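Local coordinates for protein Pab-dependent poly(a)-specific ribonuclease subunit PAN2 (Neurospora crassa, PDB 4CZX) that probably acts, as a whole, as the catalytic subunit of a deadenylase shortening mRNA poly(A) tails, and is represented here by its N-terminal WD40 beta-propeller domain, at residues Ser53-Arg57 with Glu58-Phe62; Ile67-Glu70 with Thr71-Pro74; Trp104-His108 with Glu109-Asp113; Lys227-Leu231 with Lys232-Ala236. All blocks are in the same frame, centred on the assembly; numbering follows the deposited sequence.

Contact 1: Ser53-Arg57 with Glu58-Phe62; sequences SFIGR and ELKRF
I55 and K60 form the hydrogen-bonded pair at the closing end of an antiparallel hairpin, a compact example of backbone and side chains sharing the work of a chain reversal. I55 N gives a short, nearly straight bond to K60 O (2.6 Å), and K60 N answers to I55 O. F62 N donates to S53 O at 2.9 Å. Between these bonds F54 and R61 make a non-hydrogen-bonded pair, where F54 CA comes within 3.2 Å of K60 O in a CA-H...O contact. The reversal itself is a type I turn from G56 to L59, closed by the hydrogen bond from L59 N to G56 O. Two successive residues, L59 and K60, are set opposite I55, which makes the turn end a G1 beta bulge.

Apolar packing occurs on both faces of the hairpin. On the face of F54, its CB meets L59 CD2 at 3.9 Å. On the face of I55, CG1 leans on F62 CB at 3.7 Å; the extended second torsion of I55 (chi2 162°) carries CD1 on to the F62 ring. S53 OG approaches that ring near its plane, at the edge, while bonding to T63.

R57 and E58 form a long salt bridge, by charge alone: E58 OE2 stands over a face of the guanidinium, 3.7 Å from R57 NH2, and no N-H points at it.

Strand 60-66 is the outermost of its four-stranded blade, next to strand 50-55. F54 and L59 pack against strands 41-45 and 10-16, whereas R61 and F62 touch a chain of another protein.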
loop_
_atom_site.group_PDB
_atom_site.type_symbol
_atom_site.label_atom_id
_atom_site.label_comp_id
_atom_site.label_asym_id
_atom_site.label_seq_id
_atom_site.Cartn_x
_atom_site.Cartn_y
_atom_site.Cartn_z
ATOM N N SER A 53 -23.278 -1.239 12.696
ATOM C CA SER A 53 -24.321 -0.905 13.666
ATOM C C SER A 53 -25.038 0.378 13.257
ATOM O O SER A 53 -24.424 1.299 12.695
ATOM C CB SER A 53 -23.739 -0.758 15.075
ATOM O OG SER A 53 -22.932 0.403 15.189
ATOM N N PHE A 54 -26.337 0.426 13.547
ATOM C CA PHE A 54 -27.210 1.527 13.135
ATOM C C PHE A 54 -28.181 1.930 14.251
ATOM O O PHE A 54 -28.756 1.064 14.923
ATOM C CB PHE A 54 -27.969 1.128 11.871
ATOM C CG PHE A 54 -27.063 0.754 10.725
ATOM C CD1 PHE A 54 -26.625 -0.553 10.565
ATOM C CD2 PHE A 54 -26.629 1.717 9.827
ATOM C CE1 PHE A 54 -25.779 -0.897 9.522
ATOM C CE2 PHE A 54 -25.777 1.381 8.776
ATOM C CZ PHE A 54 -25.355 0.071 8.627
ATOM N N ILE A 55 -28.365 3.241 14.440
ATOM C CA ILE A 55 -29.120 3.775 15.580
ATOM C C ILE A 55 -30.554 4.127 15.256
ATOM O O ILE A 55 -30.828 4.831 14.283
ATOM C CB ILE A 55 -28.483 5.077 16.147
ATOM C CG1 ILE A 55 -26.987 4.905 16.398
ATOM C CG2 ILE A 55 -29.210 5.537 17.410
ATOM C CD1 ILE A 55 -26.252 6.233 16.524
ATOM N N GLY A 56 -31.470 3.653 16.094
ATOM C CA GLY A 56 -32.841 4.117 16.048
ATOM C C GLY A 56 -33.605 3.607 14.852
ATOM O O GLY A 56 -33.079 2.846 14.041
ATOM N N ARG A 57 -34.856 4.034 14.742
ATOM C CA ARG A 57 -35.739 3.552 13.696
ATOM C C ARG A 57 -35.312 4.036 12.314
ATOM O O ARG A 57 -35.676 3.436 11.308
ATOM C CB ARG A 57 -37.180 3.982 13.980
ATOM C CG ARG A 57 -37.401 5.484 14.011
ATOM C CD ARG A 57 -38.885 5.795 14.188
ATOM N NE ARG A 57 -39.155 7.229 14.238
ATOM C CZ ARG A 57 -39.268 8.012 13.168
ATOM N NH1 ARG A 57 -39.125 7.503 11.946
ATOM N NH2 ARG A 57 -39.519 9.309 13.319
ATOM N N GLU A 58 -34.534 5.111 12.261
ATOM C CA GLU A 58 -34.105 5.652 10.977
ATOM C C GLU A 58 -32.772 5.048 10.524
ATOM O O GLU A 58 -32.264 5.371 9.448
ATOM C CB GLU A 58 -34.011 7.175 11.056
ATOM C CG GLU A 58 -35.243 7.815 11.685
ATOM C CD GLU A 58 -35.217 9.327 11.609
ATOM O OE1 GLU A 58 -34.332 9.865 10.910
ATOM O OE2 GLU A 58 -36.081 9.978 12.245
ATOM N N LEU A 59 -32.222 4.166 11.356
ATOM C CA LEU A 59 -30.996 3.433 11.032
ATOM C C LEU A 59 -29.822 4.355 10.678
ATOM O O LEU A 59 -29.139 4.167 9.670
ATOM C CB LEU A 59 -31.262 2.446 9.895
ATOM C CG LEU A 59 -32.282 1.356 10.242
ATOM C CD1 LEU A 59 -32.592 0.453 9.035
ATOM C CD2 LEU A 59 -31.787 0.526 11.410
ATOM N N LYS A 60 -29.604 5.353 11.523
ATOM C CA LYS A 60 -28.456 6.239 11.406
ATOM C C LYS A 60 -27.182 5.432 11.662
ATOM O O LYS A 60 -27.093 4.696 12.640
ATOM C CB LYS A 60 -28.603 7.410 12.390
ATOM C CG LYS A 60 -27.376 8.279 12.595
ATOM C CD LYS A 60 -27.650 9.333 13.671
ATOM C CE LYS A 60 -26.372 10.047 14.103
ATOM N NZ LYS A 60 -26.561 10.799 15.386
ATOM N N ARG A 61 -26.205 5.543 10.772
ATOM C CA ARG A 61 -24.972 4.779 10.926
ATOM C C ARG A 61 -24.247 5.091 12.239
ATOM O O ARG A 61 -24.109 6.254 12.615
ATOM C CB ARG A 61 -24.046 5.047 9.740
ATOM C CG ARG A 61 -22.627 4.595 9.974
ATOM C CD ARG A 61 -21.686 5.784 9.983
ATOM N NE ARG A 61 -21.038 5.951 8.686
ATOM C CZ ARG A 61 -20.242 6.969 8.375
ATOM N NH1 ARG A 61 -20.001 7.919 9.272
ATOM N NH2 ARG A 61 -19.689 7.033 7.167
ATOM N N PHE A 62 -23.773 4.063 12.938
ATOM C CA PHE A 62 -23.022 4.310 14.172
ATOM C C PHE A 62 -21.577 3.865 14.001
ATOM O O PHE A 62 -20.714 4.683 13.711
ATOM C CB PHE A 62 -23.665 3.606 15.378
ATOM C CG PHE A 62 -22.937 3.854 16.680
ATOM C CD1 PHE A 62 -22.605 5.144 17.065
ATOM C CD2 PHE A 62 -22.571 2.801 17.503
ATOM C CE1 PHE A 62 -21.924 5.384 18.250
ATOM C CE2 PHE A 62 -21.888 3.035 18.695
ATOM C CZ PHE A 62 -21.561 4.326 19.062
#

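Contact 2: Ile67-Glu70 with Thr71-Pro74; sequences IHPE and TDGP
D72 OD2 is gripped by a water and by a salt bridge to R107. The water donates to it at 2.7 Å and also lies 2.7 Å from H68 ND1, tying the carboxylate to the imidazole. P69 CD adds a close apolar neighbour to the same oxygen.

The imidazole of H68 illustrates how one ring can be fixed through its faces and its edge together. D72 CB sits over the centre of one face, 3.4 Å from the ring centroid and almost on the normal, a CH-pi contact; I67 CD1 lies over the opposite face, nearer the rim. At the edge, H68 NE2 donates to G73 O at 2.8 Å, with the oxygen close to the ring plane although the nitrogen stands above the carbonyl plane of G73. With its CG lodged between the backbone N and the carbonyl carbon (chi1 63°), H68 turns its ring back over the following residues. The ring and the D72 carboxylate are steeply inclined, 77° apart, and the methylene rather than the carboxylate provides the face contact.

Two backbone bonds wind the chain between P69 and G73. D72 N reaches P69 O at 2.8 Å, and G73 N makes the longer bond to E70 O at 3.3 Å. E70 turns outward to a salt bridge with K48, and P69 packs on an aromatic side chain of another protein.

Successive bonds between residues three apart are the signature of a short 3-10 turn, placed here in the loop that carries the chain from strand 60-66 to strand 77-80, from one propeller blade to the next.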
loop_
_atom_site.group_PDB
_atom_site.type_symbol
_atom_site.label_atom_id
_atom_site.label_comp_id
_atom_site.label_asym_id
_atom_site.label_seq_id
_atom_site.Cartn_x
_atom_site.Cartn_y
_atom_site.Cartn_z
ATOM N N ILE A 67 -14.804 -8.176 11.752
ATOM C CA ILE A 67 -14.605 -8.916 12.998
ATOM C C ILE A 67 -13.786 -10.214 12.830
ATOM O O ILE A 67 -13.489 -10.893 13.814
ATOM C CB ILE A 67 -15.986 -9.210 13.692
ATOM C CG1 ILE A 67 -16.970 -9.960 12.780
ATOM C CG2 ILE A 67 -16.627 -7.890 14.109
ATOM C CD1 ILE A 67 -16.760 -11.468 12.695
ATOM N N HIS A 68 -13.410 -10.556 11.598
ATOM C CA HIS A 68 -12.479 -11.669 11.376
ATOM C C HIS A 68 -11.830 -11.498 9.994
ATOM O O HIS A 68 -12.282 -10.655 9.225
ATOM C CB HIS A 68 -13.182 -13.039 11.526
ATOM C CG HIS A 68 -14.273 -13.303 10.529
ATOM N ND1 HIS A 68 -15.210 -14.299 10.718
ATOM C CD2 HIS A 68 -14.566 -12.731 9.338
ATOM C CE1 HIS A 68 -16.045 -14.314 9.697
ATOM N NE2 HIS A 68 -15.669 -13.383 8.837
ATOM N N PRO A 69 -10.768 -12.268 9.686
ATOM C CA PRO A 69 -10.183 -12.165 8.335
ATOM C C PRO A 69 -11.241 -12.406 7.265
ATOM O O PRO A 69 -12.072 -13.300 7.440
ATOM C CB PRO A 69 -9.124 -13.267 8.319
ATOM C CG PRO A 69 -8.782 -13.486 9.753
ATOM C CD PRO A 69 -10.037 -13.232 10.529
ATOM N N GLU A 70 -11.233 -11.628 6.183
ATOM C CA GLU A 70 -12.345 -11.701 5.229
ATOM C C GLU A 70 -12.457 -13.064 4.540
ATOM O O GLU A 70 -13.531 -13.431 4.076
ATOM C CB GLU A 70 -12.239 -10.595 4.177
ATOM C CG GLU A 70 -11.068 -10.707 3.239
ATOM C CD GLU A 70 -10.737 -9.366 2.615
ATOM O OE1 GLU A 70 -11.493 -8.909 1.731
ATOM O OE2 GLU A 70 -9.734 -8.753 3.034
ATOM N N THR A 71 -11.362 -13.820 4.504
ATOM C CA THR A 71 -11.389 -15.190 3.990
ATOM C C THR A 71 -12.160 -16.173 4.882
ATOM O O THR A 71 -12.477 -17.290 4.464
ATOM C CB THR A 71 -9.954 -15.707 3.781
ATOM O OG1 THR A 71 -9.175 -15.444 4.957
ATOM C CG2 THR A 71 -9.329 -14.987 2.610
ATOM N N ASP A 72 -12.476 -15.756 6.104
ATOM C CA ASP A 72 -13.271 -16.579 7.015
ATOM C C ASP A 72 -14.730 -16.658 6.602
ATOM O O ASP A 72 -15.451 -17.540 7.051
ATOM C CB ASP A 72 -13.196 -16.043 8.449
ATOM C CG ASP A 72 -11.928 -16.460 9.171
ATOM O OD1 ASP A 72 -11.020 -17.046 8.536
ATOM O OD2 ASP A 72 -11.833 -16.193 10.387
ATOM N N GLY A 73 -15.178 -15.730 5.768
ATOM C CA GLY A 73 -16.542 -15.789 5.271
ATOM C C GLY A 73 -17.554 -14.984 6.078
ATOM O O GLY A 73 -17.229 -13.934 6.633
ATOM N N PRO A 74 -18.804 -15.471 6.138
ATOM C CA PRO A 74 -19.902 -14.664 6.675
ATOM C C PRO A 74 -19.836 -14.436 8.178
ATOM O O PRO A 74 -19.322 -15.268 8.919
ATOM C CB PRO A 74 -21.160 -15.488 6.331
ATOM C CG PRO A 74 -20.663 -16.860 6.051
ATOM C CD PRO A 74 -19.290 -16.688 5.460
HETATM O O HOH W 1 -14.076 -16.457 11.834
#

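Contact 3: Trp104-His108 with Glu109-Asp113; sequences WSIRH and ESMQD. With PO4 (phosphate ion), chain D.
A type I turn from H108 to M111 begins the connection from the outer strand 102-106 of one propeller blade to strand 114-119 of the next. M111 N closes it on H108 O at 2.9 Å, and the H108 side chain adds a second clasp: ND1 accepts from S110 N, also at 2.9 Å and nearly straight. The carbon CG of H108 lies anti to the backbone nitrogen (chi1 -170°), which swings the ring forward alongside the turn, edge toward S110, and puts ND1 in reach of the S110 amide, which is tilted somewhat from the ring plane. Further along, Q112 folds back, and its NE2 donates to E109 O at 2.7 Å within the plane of its own amide.

M111 packs by its far end. Its extended side chain runs back toward the strand, placing M111 SD 3.5 Å from H108 N in a weak hydrogen bond and M111 CE 3.5 Å from I106 CG2. L137 and I139 of strand 135-140 pack against the same methionine.

The R107 side chain leaves the turn; its NH1 forms a salt bridge with D72, and the edge of its guanidinium holds a phosphate, probably from the crystallisation liquor. R107 NE donates to phosphate O3 at 2.8 Å and R107 NH2 to phosphate O2 at 3.0 Å; R91 is a further ligand of the anion.

Because H108 ND1 accepts a backbone N-H, it should itself carry no proton, consistent with a neutral ring protonated on NE2.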
loop_
_atom_site.group_PDB
_atom_site.type_symbol
_atom_site.label_atom_id
_atom_site.label_comp_id
_atom_site.label_asym_id
_atom_site.label_seq_id
_atom_site.Cartn_x
_atom_site.Cartn_y
_atom_site.Cartn_z
ATOM N N TRP A 104 -11.680 -9.014 23.146
ATOM C CA TRP A 104 -10.847 -10.207 22.973
ATOM C C TRP A 104 -11.066 -10.934 21.648
ATOM O O TRP A 104 -11.990 -10.640 20.886
ATOM C CB TRP A 104 -11.026 -11.204 24.136
ATOM C CG TRP A 104 -12.451 -11.600 24.564
ATOM C CD1 TRP A 104 -13.080 -11.226 25.719
ATOM C CD2 TRP A 104 -13.367 -12.480 23.880
ATOM N NE1 TRP A 104 -14.330 -11.797 25.792
ATOM C CE2 TRP A 104 -14.534 -12.568 24.677
ATOM C CE3 TRP A 104 -13.321 -13.195 22.672
ATOM C CZ2 TRP A 104 -15.642 -13.336 24.308
ATOM C CZ3 TRP A 104 -14.427 -13.957 22.305
ATOM C CH2 TRP A 104 -15.573 -14.020 23.122
ATOM N N SER A 105 -10.180 -11.882 21.376
ATOM C CA SER A 105 -10.189 -12.605 20.111
ATOM C C SER A 105 -9.828 -14.055 20.378
ATOM O O SER A 105 -8.800 -14.343 20.985
ATOM C CB SER A 105 -9.204 -11.965 19.119
ATOM O OG SER A 105 -9.225 -12.640 17.868
ATOM N N ILE A 106 -10.691 -14.974 19.958
ATOM C CA ILE A 106 -10.427 -16.381 20.167
ATOM C C ILE A 106 -10.446 -17.096 18.817
ATOM O O ILE A 106 -11.448 -17.086 18.103
ATOM C CB ILE A 106 -11.455 -17.018 21.135
ATOM C CG1 ILE A 106 -11.406 -16.314 22.499
ATOM C CG2 ILE A 106 -11.183 -18.504 21.292
ATOM C CD1 ILE A 106 -12.434 -16.827 23.510
ATOM N N ARG A 107 -9.315 -17.690 18.461
ATOM C CA ARG A 107 -9.196 -18.412 17.201
ATOM C C ARG A 107 -8.615 -19.778 17.525
ATOM O O ARG A 107 -7.412 -20.011 17.388
ATOM C CB ARG A 107 -8.324 -17.647 16.199
ATOM C CG ARG A 107 -8.463 -18.150 14.756
ATOM C CD ARG A 107 -7.592 -17.384 13.757
ATOM N NE ARG A 107 -7.824 -17.904 12.409
ATOM C CZ ARG A 107 -8.803 -17.487 11.603
ATOM N NH1 ARG A 107 -9.621 -16.514 11.986
ATOM N NH2 ARG A 107 -8.964 -18.044 10.410
ATOM N N HIS A 108 -9.490 -20.663 17.991
ATOM C CA HIS A 108 -9.118 -21.979 18.510
ATOM C C HIS A 108 -9.054 -22.998 17.367
ATOM O O HIS A 108 -9.821 -22.895 16.405
ATOM C CB HIS A 108 -10.140 -22.392 19.581
ATOM C CG HIS A 108 -9.766 -23.604 20.372
ATOM N ND1 HIS A 108 -9.969 -24.889 19.912
ATOM C CD2 HIS A 108 -9.257 -23.729 21.620
ATOM C CE1 HIS A 108 -9.576 -25.751 20.832
ATOM N NE2 HIS A 108 -9.143 -25.074 21.879
ATOM N N GLU A 109 -8.141 -23.967 17.467
ATOM C CA GLU A 109 -7.977 -24.992 16.432
ATOM C C GLU A 109 -9.244 -25.800 16.176
ATOM O O GLU A 109 -9.451 -26.283 15.073
ATOM C CB GLU A 109 -6.847 -25.953 16.799
ATOM C CG GLU A 109 -5.463 -25.342 16.716
ATOM C CD GLU A 109 -4.362 -26.354 16.998
ATOM O OE1 GLU A 109 -4.663 -27.572 17.041
ATOM O OE2 GLU A 109 -3.197 -25.928 17.184
ATOM N N SER A 110 -10.087 -25.949 17.190
ATOM C CA SER A 110 -11.308 -26.739 17.041
ATOM C C SER A 110 -12.442 -25.916 16.443
ATOM O O SER A 110 -13.551 -26.415 16.260
ATOM C CB SER A 110 -11.738 -27.319 18.387
ATOM O OG SER A 110 -10.792 -28.267 18.855
ATOM N N MET A 111 -12.168 -24.651 16.146
ATOM C CA MET A 111 -13.142 -23.817 15.454
ATOM C C MET A 111 -12.942 -23.966 13.954
ATOM O O MET A 111 -12.190 -23.208 13.340
ATOM C CB MET A 111 -13.013 -22.350 15.884
ATOM C CG MET A 111 -13.258 -22.137 17.353
ATOM S SD MET A 111 -12.936 -20.434 17.864
ATOM C CE MET A 111 -13.511 -20.474 19.562
ATOM N N GLN A 112 -13.616 -24.955 13.367
ATOM C CA GLN A 112 -13.430 -25.262 11.953
ATOM C C GLN A 112 -14.577 -24.752 11.095
ATOM O O GLN A 112 -14.355 -24.269 9.987
ATOM C CB GLN A 112 -13.249 -26.766 11.757
ATOM C CG GLN A 112 -11.875 -27.257 12.197
ATOM C CD GLN A 112 -10.735 -26.441 11.578
ATOM O OE1 GLN A 112 -10.683 -26.239 10.360
ATOM N NE2 GLN A 112 -9.820 -25.964 12.423
ATOM N N ASP A 113 -15.802 -24.886 11.589
ATOM C CA ASP A 113 -16.959 -24.349 10.891
ATOM C C ASP A 113 -18.076 -24.040 11.889
ATOM O O ASP A 113 -19.139 -24.673 11.867
ATOM C CB ASP A 113 -17.445 -25.319 9.808
ATOM C CG ASP A 113 -18.453 -24.682 8.864
ATOM O OD1 ASP A 113 -18.656 -23.452 8.946
ATOM O OD2 ASP A 113 -19.043 -25.400 8.033
HETATM P P PO4 D . -5.599 -20.219 10.334
HETATM O O1 PO4 D . -5.743 -21.722 10.256
HETATM O O2 PO4 D . -6.564 -19.588 9.357
HETATM O O3 PO4 D . -5.896 -19.755 11.739
HETATM O O4 PO4 D . -4.181 -19.824 9.980
#

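Contact 4: Lys227-Leu231 with Lys232-Ala236; sequences KVFDL and KNMSA
D230 and N233 meet with their flat groups almost perpendicular, the carboxylate and amide planes 88° apart. N233 ND2 donates to D230 OD2 at 2.8 Å in a practically straight bond, arriving on the syn side of the oxygen, which itself lies in the plane of the N233 amide. The other oxygen, D230 OD1, takes the backbone amide of N233 at 3.0 Å from above the carboxylate plane, and a weak, bent bond from K232 N as well. D230 extends its carboxylate anti to the backbone nitrogen (chi1 180°), over the loop that follows it.

F229 is turned differently, presenting a face to the returning chain. S235 O stands over the ring centre, 3.6 Å above its plane, and the ring end CZ comes within 3.4 Å of M234 C. M234 then reaches the ring at its edge: SD lies 5.5 Å from the centroid, close to the ring plane, a Met-aromatic contact. M234 SD is also 4.1 Å from L231 CD2, and bends at the methionine's second and third torsions bring it there.

Beside these contacts, D230 and S235 pair across the hairpin of strands 225-230 and 235-241. D230 N bonds to S235 O at 2.8 Å, and S235 N returns to D230 O; the return strand enters with a G1 bulge, M234 and S235 together opposing D230. W188 meets the F229 ring from a neighbouring blade.

The chemistry thus divides between the two sides of the hairpin: F229, M234 and L231 gather on one, while on the other the D230 carboxylate collects three N-H groups, one weakly, a setting that would probably favour its ionised form.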
loop_
_atom_site.group_PDB
_atom_site.type_symbol
_atom_site.label_atom_id
_atom_site.label_comp_id
_atom_site.label_asym_id
_atom_site.label_seq_id
_atom_site.Cartn_x
_atom_site.Cartn_y
_atom_site.Cartn_z
ATOM N N LYS A 227 -43.417 -24.697 13.393
ATOM C CA LYS A 227 -43.475 -25.785 14.367
ATOM C C LYS A 227 -43.356 -25.233 15.786
ATOM O O LYS A 227 -42.585 -24.317 16.032
ATOM C CB LYS A 227 -42.381 -26.813 14.101
ATOM C CG LYS A 227 -42.688 -27.748 12.937
ATOM C CD LYS A 227 -43.985 -28.531 13.221
ATOM C CE LYS A 227 -43.947 -29.919 12.611
ATOM N NZ LYS A 227 -43.334 -30.901 13.552
ATOM N N VAL A 228 -44.138 -25.789 16.709
ATOM C CA VAL A 228 -44.208 -25.266 18.075
ATOM C C VAL A 228 -43.987 -26.359 19.114
ATOM O O VAL A 228 -44.572 -27.442 19.029
ATOM C CB VAL A 228 -45.585 -24.597 18.349
ATOM C CG1 VAL A 228 -45.641 -23.992 19.764
ATOM C CG2 VAL A 228 -45.888 -23.548 17.283
ATOM N N PHE A 229 -43.163 -26.056 20.111
ATOM C CA PHE A 229 -42.859 -26.997 21.182
ATOM C C PHE A 229 -43.066 -26.343 22.549
ATOM O O PHE A 229 -42.647 -25.207 22.761
ATOM C CB PHE A 229 -41.419 -27.511 21.049
ATOM C CG PHE A 229 -41.089 -28.641 21.984
ATOM C CD1 PHE A 229 -41.305 -29.954 21.597
ATOM C CD2 PHE A 229 -40.546 -28.392 23.240
ATOM C CE1 PHE A 229 -41.004 -31.002 22.444
ATOM C CE2 PHE A 229 -40.248 -29.440 24.098
ATOM C CZ PHE A 229 -40.483 -30.755 23.691
ATOM N N ASP A 230 -43.715 -27.073 23.453
ATOM C CA ASP A 230 -44.009 -26.616 24.810
ATOM C C ASP A 230 -42.824 -26.900 25.720
ATOM O O ASP A 230 -42.581 -28.048 26.067
ATOM C CB ASP A 230 -45.274 -27.319 25.327
ATOM C CG ASP A 230 -45.669 -26.908 26.752
ATOM O OD1 ASP A 230 -44.892 -26.237 27.474
ATOM O OD2 ASP A 230 -46.788 -27.292 27.149
ATOM N N LEU A 231 -42.096 -25.857 26.113
ATOM C CA LEU A 231 -40.879 -26.028 26.905
ATOM C C LEU A 231 -41.185 -26.290 28.375
ATOM O O LEU A 231 -40.394 -26.917 29.082
ATOM C CB LEU A 231 -39.969 -24.797 26.786
ATOM C CG LEU A 231 -38.738 -24.907 25.889
ATOM C CD1 LEU A 231 -37.720 -23.828 26.233
ATOM C CD2 LEU A 231 -38.110 -26.304 25.947
ATOM N N LYS A 232 -42.335 -25.804 28.828
ATOM C CA LYS A 232 -42.738 -25.954 30.214
ATOM C C LYS A 232 -43.042 -27.418 30.515
ATOM O O LYS A 232 -42.544 -27.982 31.488
ATOM C CB LYS A 232 -43.953 -25.068 30.507
ATOM C CG LYS A 232 -44.310 -24.925 31.982
ATOM C CD LYS A 232 -45.632 -24.182 32.142
ATOM C CE LYS A 232 -46.144 -24.236 33.575
ATOM N NZ LYS A 232 -45.220 -23.555 34.525
ATOM N N ASN A 233 -43.843 -28.035 29.657
ATOM C CA ASN A 233 -44.250 -29.418 29.857
ATOM C C ASN A 233 -43.546 -30.407 28.927
ATOM O O ASN A 233 -43.911 -31.582 28.880
ATOM C CB ASN A 233 -45.771 -29.529 29.697
ATOM C CG ASN A 233 -46.520 -28.507 30.542
ATOM O OD1 ASN A 233 -46.631 -28.653 31.759
ATOM N ND2 ASN A 233 -47.029 -27.460 29.898
ATOM N N MET A 234 -42.549 -29.915 28.188
ATOM C CA MET A 234 -41.697 -30.734 27.312
ATOM C C MET A 234 -42.447 -31.646 26.345
ATOM O O MET A 234 -42.194 -32.848 26.302
ATOM C CB MET A 234 -40.738 -31.582 28.150
ATOM C CG MET A 234 -39.715 -30.766 28.929
ATOM S SD MET A 234 -38.543 -29.918 27.849
ATOM C CE MET A 234 -37.355 -31.218 27.544
ATOM N N SER A 235 -43.354 -31.074 25.559
ATOM C CA SER A 235 -44.063 -31.840 24.539
ATOM C C SER A 235 -44.392 -30.961 23.338
ATOM O O SER A 235 -44.465 -29.738 23.452
ATOM C CB SER A 235 -45.348 -32.464 25.111
ATOM O OG SER A 235 -46.328 -31.474 25.371
ATOM N N ALA A 236 -44.599 -31.588 22.187
ATOM C CA ALA A 236 -44.906 -30.834 20.981
ATOM C C ALA A 236 -46.303 -30.237 21.081
ATOM O O ALA A 236 -47.174 -30.775 21.761
ATOM C CB ALA A 236 -44.786 -31.720 19.735
#

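How the contacts relate
Contacts 1 and 4 are alike in architecture: each closes the hairpin of the last two strands of a propeller blade through a G1 bulge, yet they lie on opposite sides of the domain, centres 36 Å apart. Both share paired backbone bonds, but contact 4 adds a carboxylate gripping its turn, whereas contact 1 adds only a long ion pair. Contacts 2 and 3 instead belong to successive loops between blades; they touch directly, P69 and D72 against R107. Contact 2 is a surface arrangement where histidine, water and charge prevail. The other three are partly buried, with F54, L59, I106, M111, F229 and L231 among their buried side chains.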